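Local coordinates for protein AncCDT-1 (Synthetic construct, PDB 5T0W) that probably binds amino acids as a periplasmic-type solute-binding protein, here with arginine in its cleft, and stands as a reconstructed ancestor of cyclohexadienyl dehydratase, at residues G110-V115 and T180-A185; V136-G141 and A155-F160; Y106-Q111 and F204-L209; K124-L129 and K149-K154. All coordinates share one frame; numbering follows the deposited sequence.

Interaction 1: residues G110-V115 and T180-A185. With ARG (arginine), chain E.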
loop_
_atom_site.group_PDB
_atom_site.type_symbol
_atom_site.label_atom_id
_atom_site.label_comp_id
_atom_site.label_asym_id
_atom_site.label_seq_id
_atom_site.Cartn_x
_atom_site.Cartn_y
_atom_site.Cartn_z
ATOM N N GLY A 110 5.347 4.820 -7.587
ATOM C CA GLY A 110 6.405 5.748 -7.259
ATOM C C GLY A 110 5.957 6.599 -6.096
ATOM O O GLY A 110 4.828 6.473 -5.623
ATOM N N GLN A 111 6.878 7.431 -5.609
ATOM C CA GLN A 111 6.625 8.300 -4.469
ATOM C C GLN A 111 6.186 9.601 -5.065
ATOM O O GLN A 111 6.838 10.113 -5.949
ATOM C CB GLN A 111 7.896 8.482 -3.616
ATOM C CG GLN A 111 8.325 7.242 -2.870
ATOM C CD GLN A 111 7.167 6.696 -2.088
ATOM O OE1 GLN A 111 6.618 7.388 -1.230
ATOM N NE2 GLN A 111 6.769 5.459 -2.367
ATOM N N THR A 112 5.112 10.164 -4.519
ATOM C CA THR A 112 4.612 11.483 -4.920
ATOM C C THR A 112 4.455 12.425 -3.720
ATOM O O THR A 112 4.167 11.997 -2.615
ATOM C CB THR A 112 3.283 11.305 -5.610
ATOM O OG1 THR A 112 3.484 10.419 -6.710
ATOM C CG2 THR A 112 2.735 12.614 -6.099
ATOM N N ILE A 113 4.707 13.708 -3.959
ATOM C CA ILE A 113 4.561 14.760 -2.956
ATOM C C ILE A 113 3.247 15.473 -3.189
ATOM O O ILE A 113 2.921 15.840 -4.300
ATOM C CB ILE A 113 5.677 15.818 -3.068
ATOM C CG1 ILE A 113 7.056 15.186 -2.931
ATOM C CG2 ILE A 113 5.490 16.906 -2.020
ATOM C CD1 ILE A 113 8.164 16.038 -3.490
ATOM N N LEU A 114 2.530 15.714 -2.112
ATOM C CA LEU A 114 1.266 16.412 -2.146
ATOM C C LEU A 114 1.415 17.688 -1.343
ATOM O O LEU A 114 1.969 17.649 -0.258
ATOM C CB LEU A 114 0.223 15.528 -1.491
ATOM C CG LEU A 114 -1.124 15.365 -2.172
ATOM C CD1 LEU A 114 -0.925 14.682 -3.513
ATOM C CD2 LEU A 114 -2.032 14.512 -1.297
ATOM N N VAL A 115 0.939 18.805 -1.892
ATOM C CA VAL A 115 0.942 20.103 -1.196
ATOM C C VAL A 115 -0.365 20.903 -1.384
ATOM O O VAL A 115 -1.200 20.553 -2.217
ATOM C CB VAL A 115 2.128 20.987 -1.637
ATOM C CG1 VAL A 115 3.445 20.329 -1.268
ATOM C CG2 VAL A 115 2.076 21.275 -3.120
ATOM N N THR A 180 3.477 10.081 -0.356
ATOM C CA THR A 180 2.722 8.853 -0.367
ATOM C C THR A 180 2.899 8.172 -1.733
ATOM O O THR A 180 3.482 8.762 -2.656
ATOM C CB THR A 180 1.254 9.149 -0.045
ATOM O OG1 THR A 180 0.584 7.941 0.288
ATOM C CG2 THR A 180 0.527 9.765 -1.234
ATOM N N ASP A 181 2.392 6.952 -1.899
ATOM C CA ASP A 181 2.456 6.267 -3.184
ATOM C C ASP A 181 1.729 7.067 -4.244
ATOM O O ASP A 181 0.646 7.606 -3.979
ATOM C CB ASP A 181 1.864 4.853 -3.089
ATOM C CG ASP A 181 2.764 3.866 -2.319
ATOM O OD1 ASP A 181 3.905 4.201 -1.985
ATOM O OD2 ASP A 181 2.348 2.712 -2.122
ATOM N N SER A 182 2.270 7.085 -5.469
ATOM C CA SER A 182 1.649 7.875 -6.553
ATOM C C SER A 182 0.149 7.655 -6.692
ATOM O O SER A 182 -0.602 8.625 -6.809
ATOM C CB SER A 182 2.239 7.603 -7.941
ATOM O OG SER A 182 3.578 7.163 -7.959
ATOM N N PRO A 183 -0.308 6.403 -6.721
ATOM C CA PRO A 183 -1.747 6.206 -6.956
ATOM C C PRO A 183 -2.613 6.699 -5.806
ATOM O O PRO A 183 -3.763 7.058 -6.004
ATOM C CB PRO A 183 -1.880 4.691 -7.142
ATOM C CG PRO A 183 -0.491 4.189 -7.355
ATOM C CD PRO A 183 0.400 5.130 -6.592
ATOM N N VAL A 184 -2.047 6.724 -4.603
ATOM C CA VAL A 184 -2.783 7.261 -3.448
ATOM C C VAL A 184 -2.839 8.781 -3.528
ATOM O O VAL A 184 -3.880 9.378 -3.301
ATOM C CB VAL A 184 -2.154 6.833 -2.119
ATOM C CG1 VAL A 184 -2.859 7.479 -0.953
ATOM C CG2 VAL A 184 -2.196 5.323 -2.001
ATOM N N ALA A 185 -1.712 9.389 -3.885
ATOM C CA ALA A 185 -1.614 10.833 -4.046
ATOM C C ALA A 185 -2.599 11.332 -5.078
ATOM O O ALA A 185 -3.270 12.356 -4.877
ATOM C CB ALA A 185 -0.199 11.206 -4.470
HETATM N N ARG E . 3.564 1.089 -0.604
HETATM C CA ARG E . 4.010 1.634 0.686
HETATM C C ARG E . 4.655 0.534 1.440
HETATM O O ARG E . 5.355 0.832 2.408
HETATM C CB ARG E . 2.846 2.148 1.480
HETATM C CG ARG E . 1.915 1.038 1.872
HETATM C CD ARG E . 0.869 1.508 2.880
HETATM N NE ARG E . -0.320 0.678 2.775
HETATM C CZ ARG E . -1.355 0.762 3.595
HETATM N NH1 ARG E . -2.425 -0.022 3.411
HETATM N NH2 ARG E . -1.329 1.637 4.591
HETATM O OXT ARG E . 4.462 -0.650 1.100
#

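Interaction 2: residues V136-G141 and A155-F160. With ARG (arginine), chain E.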
loop_
_atom_site.group_PDB
_atom_site.type_symbol
_atom_site.label_atom_id
_atom_site.label_comp_id
_atom_site.label_asym_id
_atom_site.label_seq_id
_atom_site.Cartn_x
_atom_site.Cartn_y
_atom_site.Cartn_z
ATOM N N VAL A 136 7.051 17.678 6.907
ATOM C CA VAL A 136 6.456 16.724 5.976
ATOM C C VAL A 136 5.817 15.553 6.677
ATOM O O VAL A 136 6.441 14.973 7.547
ATOM C CB VAL A 136 7.616 16.126 5.113
ATOM C CG1 VAL A 136 7.131 15.033 4.179
ATOM C CG2 VAL A 136 8.379 17.233 4.382
ATOM N N ALA A 137 4.607 15.181 6.257
ATOM C CA ALA A 137 3.838 14.119 6.882
ATOM C C ALA A 137 3.872 12.847 6.051
ATOM O O ALA A 137 3.861 12.892 4.826
ATOM C CB ALA A 137 2.384 14.539 7.082
ATOM N N VAL A 138 3.899 11.706 6.738
ATOM C CA VAL A 138 3.916 10.413 6.101
ATOM C C VAL A 138 3.252 9.391 6.983
ATOM O O VAL A 138 3.159 9.575 8.213
ATOM C CB VAL A 138 5.358 9.927 5.845
ATOM C CG1 VAL A 138 6.084 10.816 4.843
ATOM C CG2 VAL A 138 6.145 9.822 7.134
ATOM N N GLN A 139 2.869 8.266 6.385
ATOM C CA GLN A 139 2.360 7.156 7.164
ATOM C C GLN A 139 3.501 6.378 7.822
ATOM O O GLN A 139 4.470 6.047 7.174
ATOM C CB GLN A 139 1.517 6.241 6.318
ATOM C CG GLN A 139 1.006 5.005 7.080
ATOM C CD GLN A 139 -0.015 4.199 6.301
ATOM O OE1 GLN A 139 0.080 4.027 5.066
ATOM N NE2 GLN A 139 -1.008 3.703 7.002
ATOM N N LEU A 140 3.378 6.103 9.109
ATOM C CA LEU A 140 4.418 5.426 9.869
ATOM C C LEU A 140 4.671 4.022 9.343
ATOM O O LEU A 140 3.740 3.276 9.060
ATOM C CB LEU A 140 4.014 5.337 11.349
ATOM C CG LEU A 140 4.990 4.512 12.253
ATOM C CD1 LEU A 140 6.375 5.134 12.457
ATOM C CD2 LEU A 140 4.317 4.228 13.583
ATOM N N GLY A 141 5.947 3.684 9.179
ATOM C CA GLY A 141 6.335 2.367 8.676
ATOM C C GLY A 141 6.157 2.109 7.170
ATOM O O GLY A 141 6.059 0.962 6.772
ATOM N N ALA A 155 14.700 18.136 7.017
ATOM C CA ALA A 155 13.303 18.481 7.290
ATOM C C ALA A 155 12.819 17.848 8.560
ATOM O O ALA A 155 13.477 16.966 9.113
ATOM C CB ALA A 155 12.402 18.072 6.127
ATOM N N LYS A 156 11.649 18.292 9.011
ATOM C CA LYS A 156 10.962 17.671 10.135
ATOM C C LYS A 156 9.933 16.658 9.613
ATOM O O LYS A 156 8.922 17.025 9.073
ATOM C CB LYS A 156 10.273 18.721 10.998
ATOM C CG LYS A 156 11.245 19.599 11.747
ATOM C CD LYS A 156 10.536 20.771 12.424
ATOM C CE LYS A 156 11.489 21.597 13.271
ATOM N NZ LYS A 156 10.823 22.837 13.757
ATOM N N ILE A 157 10.197 15.385 9.835
ATOM C CA ILE A 157 9.286 14.341 9.446
ATOM C C ILE A 157 8.321 14.051 10.599
ATOM O O ILE A 157 8.750 13.798 11.726
ATOM C CB ILE A 157 10.031 13.062 9.085
ATOM C CG1 ILE A 157 11.199 13.361 8.145
ATOM C CG2 ILE A 157 9.080 12.060 8.462
ATOM C CD1 ILE A 157 10.795 14.024 6.858
ATOM N N ARG A 158 7.025 14.105 10.311
ATOM C CA ARG A 158 5.987 13.765 11.263
ATOM C C ARG A 158 5.199 12.545 10.742
ATOM O O ARG A 158 4.775 12.496 9.602
ATOM C CB ARG A 158 5.064 14.960 11.480
ATOM C CG ARG A 158 5.663 16.147 12.205
ATOM C CD ARG A 158 5.267 16.243 13.680
ATOM N NE ARG A 158 5.120 17.657 14.073
ATOM C CZ ARG A 158 4.077 18.429 13.739
ATOM N NH1 ARG A 158 3.072 17.931 13.002
ATOM N NH2 ARG A 158 4.042 19.698 14.129
ATOM N N THR A 159 5.047 11.541 11.589
ATOM C CA THR A 159 4.498 10.278 11.179
ATOM C C THR A 159 3.101 10.109 11.727
ATOM O O THR A 159 2.752 10.670 12.754
ATOM C CB THR A 159 5.372 9.118 11.677
ATOM O OG1 THR A 159 5.320 9.049 13.103
ATOM C CG2 THR A 159 6.815 9.309 11.243
ATOM N N PHE A 160 2.308 9.303 11.043
ATOM C CA PHE A 160 0.916 9.083 11.399
ATOM C C PHE A 160 0.531 7.613 11.174
ATOM O O PHE A 160 0.997 6.987 10.231
ATOM C CB PHE A 160 0.042 10.009 10.559
ATOM C CG PHE A 160 0.316 11.452 10.810
ATOM C CD1 PHE A 160 -0.305 12.098 11.873
ATOM C CD2 PHE A 160 1.220 12.153 10.044
ATOM C CE1 PHE A 160 -0.031 13.427 12.140
ATOM C CE2 PHE A 160 1.509 13.471 10.313
ATOM C CZ PHE A 160 0.882 14.113 11.345
HETATM N N ARG E . 3.564 1.089 -0.604
HETATM C CA ARG E . 4.010 1.634 0.686
HETATM C C ARG E . 4.655 0.534 1.440
HETATM O O ARG E . 5.355 0.832 2.408
HETATM C CB ARG E . 2.846 2.148 1.480
HETATM C CG ARG E . 1.915 1.038 1.872
HETATM C CD ARG E . 0.869 1.508 2.880
HETATM N NE ARG E . -0.320 0.678 2.775
HETATM C CZ ARG E . -1.355 0.762 3.595
HETATM N NH1 ARG E . -2.425 -0.022 3.411
HETATM N NH2 ARG E . -1.329 1.637 4.591
HETATM O OXT ARG E . 4.462 -0.650 1.100
#

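Interaction 3: residues Y106-Q111 and F204-L209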
loop_
_atom_site.group_PDB
_atom_site.type_symbol
_atom_site.label_atom_id
_atom_site.label_comp_id
_atom_site.label_asym_id
_atom_site.label_seq_id
_atom_site.Cartn_x
_atom_site.Cartn_y
_atom_site.Cartn_z
ATOM N N TYR A 106 2.586 -7.313 -8.453
ATOM C CA TYR A 106 1.211 -7.194 -8.933
ATOM C C TYR A 106 0.846 -5.778 -9.404
ATOM O O TYR A 106 -0.314 -5.544 -9.760
ATOM C CB TYR A 106 0.187 -7.727 -7.923
ATOM C CG TYR A 106 -0.136 -6.857 -6.698
ATOM C CD1 TYR A 106 -1.213 -5.973 -6.691
ATOM C CD2 TYR A 106 0.568 -7.013 -5.504
ATOM C CE1 TYR A 106 -1.528 -5.219 -5.566
ATOM C CE2 TYR A 106 0.260 -6.271 -4.391
ATOM C CZ TYR A 106 -0.795 -5.378 -4.416
ATOM O OH TYR A 106 -1.112 -4.666 -3.274
ATOM N N MET A 107 1.831 -4.865 -9.438
ATOM C CA MET A 107 1.578 -3.419 -9.539
ATOM C C MET A 107 2.918 -2.683 -9.400
ATOM O O MET A 107 3.877 -3.264 -8.880
ATOM C CB MET A 107 0.626 -2.995 -8.389
ATOM C CG MET A 107 0.261 -1.532 -8.298
ATOM S SD MET A 107 -0.940 -1.081 -9.512
ATOM C CE MET A 107 -0.567 0.694 -9.698
ATOM N N THR A 108 2.978 -1.418 -9.831
ATOM C CA THR A 108 4.100 -0.531 -9.526
ATOM C C THR A 108 3.633 0.848 -9.041
ATOM O O THR A 108 2.636 1.362 -9.544
ATOM C CB THR A 108 5.021 -0.265 -10.723
ATOM O OG1 THR A 108 4.277 0.386 -11.757
ATOM C CG2 THR A 108 5.618 -1.569 -11.239
ATOM N N ALA A 109 4.390 1.445 -8.096
ATOM C CA ALA A 109 4.100 2.764 -7.496
ATOM C C ALA A 109 5.381 3.535 -7.249
ATOM O O ALA A 109 6.362 2.991 -6.757
ATOM C CB ALA A 109 3.378 2.600 -6.177
ATOM N N GLY A 110 5.347 4.820 -7.587
ATOM C CA GLY A 110 6.405 5.748 -7.259
ATOM C C GLY A 110 5.957 6.599 -6.096
ATOM O O GLY A 110 4.828 6.473 -5.623
ATOM N N GLN A 111 6.878 7.431 -5.609
ATOM C CA GLN A 111 6.625 8.300 -4.469
ATOM C C GLN A 111 6.186 9.601 -5.065
ATOM O O GLN A 111 6.838 10.113 -5.949
ATOM C CB GLN A 111 7.896 8.482 -3.616
ATOM C CG GLN A 111 8.325 7.242 -2.870
ATOM C CD GLN A 111 7.167 6.696 -2.088
ATOM O OE1 GLN A 111 6.618 7.388 -1.230
ATOM N NE2 GLN A 111 6.769 5.459 -2.367
ATOM N N PHE A 204 12.702 9.744 -9.432
ATOM C CA PHE A 204 13.846 9.179 -8.706
ATOM C C PHE A 204 13.745 7.649 -8.595
ATOM O O PHE A 204 14.781 6.974 -8.754
ATOM C CB PHE A 204 14.043 9.858 -7.317
ATOM C CG PHE A 204 14.586 11.262 -7.410
ATOM C CD1 PHE A 204 15.905 11.477 -7.758
ATOM C CD2 PHE A 204 13.757 12.372 -7.203
ATOM C CE1 PHE A 204 16.405 12.770 -7.883
ATOM C CE2 PHE A 204 14.245 13.666 -7.328
ATOM C CZ PHE A 204 15.575 13.866 -7.666
ATOM N N THR A 205 12.530 7.114 -8.363
ATOM C CA THR A 205 12.315 5.643 -8.226
ATOM C C THR A 205 10.891 4.980 -8.164
ATOM O O THR A 205 10.147 5.238 -7.222
ATOM C CB THR A 205 13.103 5.158 -7.011
ATOM O OG1 THR A 205 14.502 5.182 -7.331
ATOM C CG2 THR A 205 12.674 3.756 -6.639
ATOM N N HIS A 206 10.562 4.074 -9.118
ATOM C CA HIS A 206 9.346 3.235 -9.052
ATOM C C HIS A 206 9.702 1.922 -8.458
ATOM O O HIS A 206 10.866 1.492 -8.529
ATOM C CB HIS A 206 8.709 2.949 -10.425
ATOM C CG HIS A 206 7.564 3.852 -10.733
ATOM N ND1 HIS A 206 6.253 3.417 -10.813
ATOM C CD2 HIS A 206 7.528 5.195 -10.881
ATOM C CE1 HIS A 206 5.464 4.458 -11.025
ATOM N NE2 HIS A 206 6.212 5.546 -11.076
ATOM N N GLU A 207 8.730 1.275 -7.839
ATOM C CA GLU A 207 8.993 -0.029 -7.216
ATOM C C GLU A 207 7.771 -0.957 -7.305
ATOM O O GLU A 207 6.641 -0.474 -7.244
ATOM C CB GLU A 207 9.359 0.223 -5.752
ATOM C CG GLU A 207 10.715 0.878 -5.531
ATOM C CD GLU A 207 11.905 -0.046 -5.809
ATOM O OE1 GLU A 207 11.789 -1.282 -5.655
ATOM O OE2 GLU A 207 12.998 0.467 -6.161
ATOM N N PRO A 208 8.006 -2.281 -7.430
ATOM C CA PRO A 208 6.927 -3.260 -7.486
ATOM C C PRO A 208 6.244 -3.435 -6.140
ATOM O O PRO A 208 6.894 -3.385 -5.101
ATOM C CB PRO A 208 7.650 -4.553 -7.842
ATOM C CG PRO A 208 8.956 -4.416 -7.157
ATOM C CD PRO A 208 9.301 -2.951 -7.242
ATOM N N LEU A 209 4.931 -3.612 -6.170
ATOM C CA LEU A 209 4.178 -4.060 -5.001
ATOM C C LEU A 209 4.019 -5.559 -5.120
ATOM O O LEU A 209 3.972 -6.107 -6.238
ATOM C CB LEU A 209 2.810 -3.410 -4.972
ATOM C CG LEU A 209 2.750 -1.909 -5.205
ATOM C CD1 LEU A 209 1.329 -1.387 -5.083
ATOM C CD2 LEU A 209 3.638 -1.178 -4.210
#

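Interaction 4: residues K124-L129 and K149-K154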
loop_
_atom_site.group_PDB
_atom_site.type_symbol
_atom_site.label_atom_id
_atom_site.label_comp_id
_atom_site.label_asym_id
_atom_site.label_seq_id
_atom_site.Cartn_x
_atom_site.Cartn_y
_atom_site.Cartn_z
ATOM N N LYS A 124 9.463 22.841 -6.274
ATOM C CA LYS A 124 9.765 22.216 -7.554
ATOM C C LYS A 124 9.933 20.698 -7.411
ATOM O O LYS A 124 9.442 19.956 -8.247
ATOM C CB LYS A 124 11.033 22.839 -8.176
ATOM N N SER A 125 10.659 20.252 -6.380
ATOM C CA SER A 125 11.069 18.835 -6.249
ATOM C C SER A 125 11.277 18.394 -4.795
ATOM O O SER A 125 11.072 19.164 -3.882
ATOM C CB SER A 125 12.371 18.582 -7.044
ATOM O OG SER A 125 13.516 19.028 -6.324
ATOM N N PHE A 126 11.728 17.155 -4.617
ATOM C CA PHE A 126 12.116 16.619 -3.306
ATOM C C PHE A 126 13.137 17.515 -2.633
ATOM O O PHE A 126 13.019 17.823 -1.471
ATOM C CB PHE A 126 12.799 15.260 -3.458
ATOM C CG PHE A 126 12.213 14.139 -2.698
ATOM C CD1 PHE A 126 11.031 14.212 -1.971
ATOM C CD2 PHE A 126 12.958 12.975 -2.655
ATOM C CE1 PHE A 126 10.609 13.103 -1.258
ATOM C CE2 PHE A 126 12.541 11.865 -1.948
ATOM C CZ PHE A 126 11.360 11.936 -1.241
ATOM N N GLU A 127 14.173 17.894 -3.369
ATOM C CA GLU A 127 15.216 18.762 -2.835
ATOM C C GLU A 127 14.644 20.021 -2.165
ATOM O O GLU A 127 15.168 20.466 -1.148
ATOM C CB GLU A 127 16.261 19.115 -3.921
ATOM C CG GLU A 127 17.622 18.453 -3.673
ATOM C CD GLU A 127 18.002 18.403 -2.181
ATOM O OE1 GLU A 127 18.214 17.272 -1.635
ATOM O OE2 GLU A 127 18.042 19.493 -1.543
ATOM N N ASP A 128 13.600 20.599 -2.743
ATOM C CA ASP A 128 13.003 21.817 -2.201
ATOM C C ASP A 128 12.371 21.607 -0.813
ATOM O O ASP A 128 12.089 22.585 -0.120
ATOM C CB ASP A 128 11.973 22.403 -3.177
ATOM C CG ASP A 128 12.606 22.944 -4.433
ATOM O OD1 ASP A 128 13.805 22.681 -4.681
ATOM O OD2 ASP A 128 11.902 23.637 -5.195
ATOM N N LEU A 129 12.113 20.357 -0.441
ATOM C CA LEU A 129 11.556 20.020 0.855
ATOM C C LEU A 129 12.628 19.740 1.910
ATOM O O LEU A 129 12.314 19.668 3.087
ATOM C CB LEU A 129 10.644 18.785 0.757
ATOM C CG LEU A 129 9.244 18.963 0.152
ATOM C CD1 LEU A 129 8.468 17.671 -0.016
ATOM C CD2 LEU A 129 8.400 19.936 0.957
ATOM N N LYS A 149 13.053 10.166 5.111
ATOM C CA LYS A 149 14.098 10.211 6.114
ATOM C C LYS A 149 15.500 10.185 5.488
ATOM O O LYS A 149 16.376 10.949 5.902
ATOM C CB LYS A 149 13.897 9.137 7.162
ATOM C CG LYS A 149 12.757 9.431 8.111
ATOM C CD LYS A 149 12.731 8.454 9.282
ATOM C CE LYS A 149 11.759 8.912 10.381
ATOM N NZ LYS A 149 11.765 8.001 11.555
ATOM N N GLU A 150 15.652 9.416 4.413
ATOM C CA GLU A 150 16.889 9.346 3.671
ATOM C C GLU A 150 17.134 10.641 2.867
ATOM O O GLU A 150 18.219 11.216 2.941
ATOM C CB GLU A 150 16.875 8.104 2.760
ATOM C CG GLU A 150 18.247 7.512 2.467
ATOM C CD GLU A 150 18.172 6.196 1.717
ATOM O OE1 GLU A 150 19.113 5.872 0.959
ATOM O OE2 GLU A 150 17.166 5.488 1.881
ATOM N N PHE A 151 16.129 11.105 2.122
ATOM C CA PHE A 151 16.322 12.164 1.113
ATOM C C PHE A 151 15.906 13.573 1.561
ATOM O O PHE A 151 16.006 14.535 0.787
ATOM C CB PHE A 151 15.629 11.699 -0.183
ATOM C CG PHE A 151 16.109 10.325 -0.615
ATOM C CD1 PHE A 151 17.467 10.116 -0.875
ATOM C CD2 PHE A 151 15.239 9.222 -0.676
ATOM C CE1 PHE A 151 17.949 8.863 -1.223
ATOM C CE2 PHE A 151 15.721 7.970 -1.031
ATOM C CZ PHE A 151 17.079 7.791 -1.306
ATOM N N LEU A 152 15.400 13.685 2.789
ATOM C CA LEU A 152 15.019 14.987 3.359
ATOM C C LEU A 152 15.459 15.090 4.818
ATOM O O LEU A 152 14.626 15.298 5.693
ATOM C CB LEU A 152 13.501 15.192 3.263
ATOM C CG LEU A 152 12.799 14.972 1.928
ATOM C CD1 LEU A 152 11.287 14.972 2.131
ATOM C CD2 LEU A 152 13.196 16.044 0.933
ATOM N N PRO A 153 16.763 14.934 5.087
ATOM C CA PRO A 153 17.222 14.745 6.463
ATOM C C PRO A 153 17.226 16.048 7.247
ATOM O O PRO A 153 17.108 16.014 8.467
ATOM C CB PRO A 153 18.658 14.220 6.295
ATOM C CG PRO A 153 19.097 14.729 4.968
ATOM C CD PRO A 153 17.851 14.735 4.119
ATOM N N LYS A 154 17.328 17.177 6.554
ATOM C CA LYS A 154 17.143 18.480 7.219
ATOM C C LYS A 154 15.686 18.771 7.645
ATOM O O LYS A 154 15.469 19.591 8.542
ATOM C CB LYS A 154 17.633 19.660 6.381
ATOM C CG LYS A 154 19.121 19.698 6.198
ATOM C CD LYS A 154 19.456 20.916 5.382
ATOM C CE LYS A 154 20.839 20.854 4.788
ATOM N NZ LYS A 154 21.101 22.183 4.165
#

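Interaction 1: residues G110-V115 and T180-A185
The arginine-binding site is reached here through Gln111 and Asp181, which meet where one strand passes the strand-to-helix turn that carries Asp181, whose carboxylate binds the ligand's amino group. The NE2 of Gln111 donates to OD1 of Asp181 at 3.2 Å. OD1 is met nearly along its C-O axis, and the amide and carboxylate planes stand 75° apart. Gln111 starts away from the other segment. A bend at chi2 (-52°) brings its amide back to Asp181. Its OE1 is held by Ser144 OG, so both ends of the amide are engaged and its rotation is fixed. The other carboxylate oxygen, Asp181 OD2, accepts from the alpha-amino N of the bound arginine at 2.5 Å. Asp181 is thus a first-shell residue, and Gln111 is the second-shell residue that steadies it.

The fold behind this is an antiparallel strand pair. Thr112 N donates to Thr180 O at 2.8 Å, and Thr180 N returns a bond to Thr112 O at 3.0 Å. Strand 177-181 then gives way to helix 182-189. At that switch Gly110 O takes two donors from one residue: Ser182 N at 2.6 Å and Ser182 OG at 2.7 Å. Both come from the same face of the carbonyl plane, OG from well above it. Further along, the methyl CG2 of Thr112 rests on CB of Ala185 at 3.6 Å, at the start of the helix. The CD1 methyl of Leu114 reaches the same CB at 3.7 Å.

Interaction 2: residues V136-G141 and A155-F160
Gln139 and Phe160 meet at the end of a parallel strand pair, where the Gln139 side chain leaves for the ligand pocket. Its CB lies 4.0 Å from the carbonyl O of Phe160. CG of Gln139 is nearer, 3.7 Å from Phe160 O. CG stands anti to the backbone N (chi1 177°) and the chain beyond is extended, which carries the amide off the strand. CD is already beside the guanidinium of the bound arginine. At the tip, Gln139 OE1 accepts from NH2 of the bound arginine at 2.8 Å. The NE2 donates to Glu161 O.

The two strands belong to a beta-alpha-beta crossover. Strand 135-139 leads into helix 143-151, and the chain comes back as strand 156-160. Their backbone bonds run from Val136 N to Lys156 O at one end to Leu140 N and Phe160 O, 2.8 Å apart, at the other. One face of the pair carries Val136, Val138, Ile157 and Thr159. There the CG2 methyls of Val138 and Ile157 touch at 3.9 Å, under the connecting helix. On the other face CB of Ala137 comes to CE2 of the Phe160 ring at 3.5 Å. Helix 163-171 covers that ring. Beyond it the guanidinium of Arg158 turns to a salt bridge with Glu169.

The bond from NE2 to a backbone carbonyl probably helps keep the Gln139 amide oxygen turned to the ligand, and a neutral acceptor meets the guanidinium charge.

Interaction 3: residues Y106-Q111 and F204-L209
Tyr106 N donates to Leu209 O at 2.9 Å, with the donor tilted from the carbonyl plane. Leu209 N gives a second backbone bond between the two strands, to Met107 O at 2.9 Å, and here the donor sits above the carbonyl plane. Leu209 is thus tied at both its N and its O. Farther along, Ala109 and Glu207 exchange a pair of bonds, each 3.1 Å: Ala109 N to Glu207 O, and Glu207 N to Ala109 O.

The Leu209 side chain fills much of the contact. Its CB sits over a face of the Tyr106 ring, 4.3 Å from the centroid, as a CH-pi contact. The ring stands there because Tyr106 holds CG between its backbone N and carbonyl carbon (chi1 76°). The CD1 methyl of Leu209 lies beside CG of Met107 at 3.4 Å, and the two chains point the same way. The CD2 methyl faces CB of Ala109. At the other end the His206 ring lies flat against the backbone of Gly110. The CA of Gly110 stands 3.9 Å from the His206 ring centroid, only 13° off its normal.

Outside the pair, Tyr106 stacks on Phe211, and Leu209 touches Phe36 and Thr91. Strands 107-115 and 207-213 pass between the two lobes here. This is consistent with the paired hinge strands of two-lobed periplasmic binding proteins.

Interaction 4: residues K124-L129 and K149-K154
Phe126 and Leu152 are the centre of a small apolar cluster in one alpha/beta lobe of this periplasmic binding-protein fold. It lies where the turn at 124-129 meets the C-terminal end of helix 143-151. Leu152 comes over one face of the Phe126 ring, and the two side chains cross at about a right angle. Its CD1 methyl is 3.9 Å from CE1 of Phe126. The other methyl of Leu152, CD2, reaches CB of Leu129 at 3.7 Å. Leu152 puts its branch there with CG anti to its own carbonyl carbon (chi1 -50°). Phe151 meets the same ring obliquely, near CE2. Its CB lies 3.6 Å from CE2 of Phe126. The near side of its own ring touches CE2 too, while the far end leads off, with Glu150 CB over the centre of one face. The contact is therefore held by carbon against carbon.

The next layer sets these groups in place. Phe126 and Leu129 also press on Ile113 of strand 107-115, which ties the cluster to the central sheet. Leu152 is the first residue to leave the helix, and Asn130 receives the chain just beyond it: Lys154 N donates to Asn130 OD1. Leu152 packs on Asn130 as well.

The turn that presents Phe126 is closed by its own backbone. Leu129 N donates to Phe126 O at 2.9 Å. Before it, Lys124 N bonds to OD2 of Asp128 at 2.8 Å, meeting that oxygen from above the carboxylate plane.

How the interactions relate
Three of the contacts, interactions 1, 2 and 3, reach the same mixed sheet. Interactions 1 and 3 start from one strand, 107-115, share Gly110 and Gln111, and have centres 11 Å apart. Interaction 2 lies 13 Å from interaction 1, centre to centre, and strand 177-181 links their strands. Both touch the bound arginine, one near its amino group and one near its guanidinium. Interaction 4 stands away from the ligand, but it packs on Ile113 of interaction 1 and on Ala155 of interaction 2. Along the chain, interactions 2 and 4 interleave inside the loop closed by interaction 1. The probable hinge thus runs straight into the lobe that supplies Gln139 and Asp181 to the ligand.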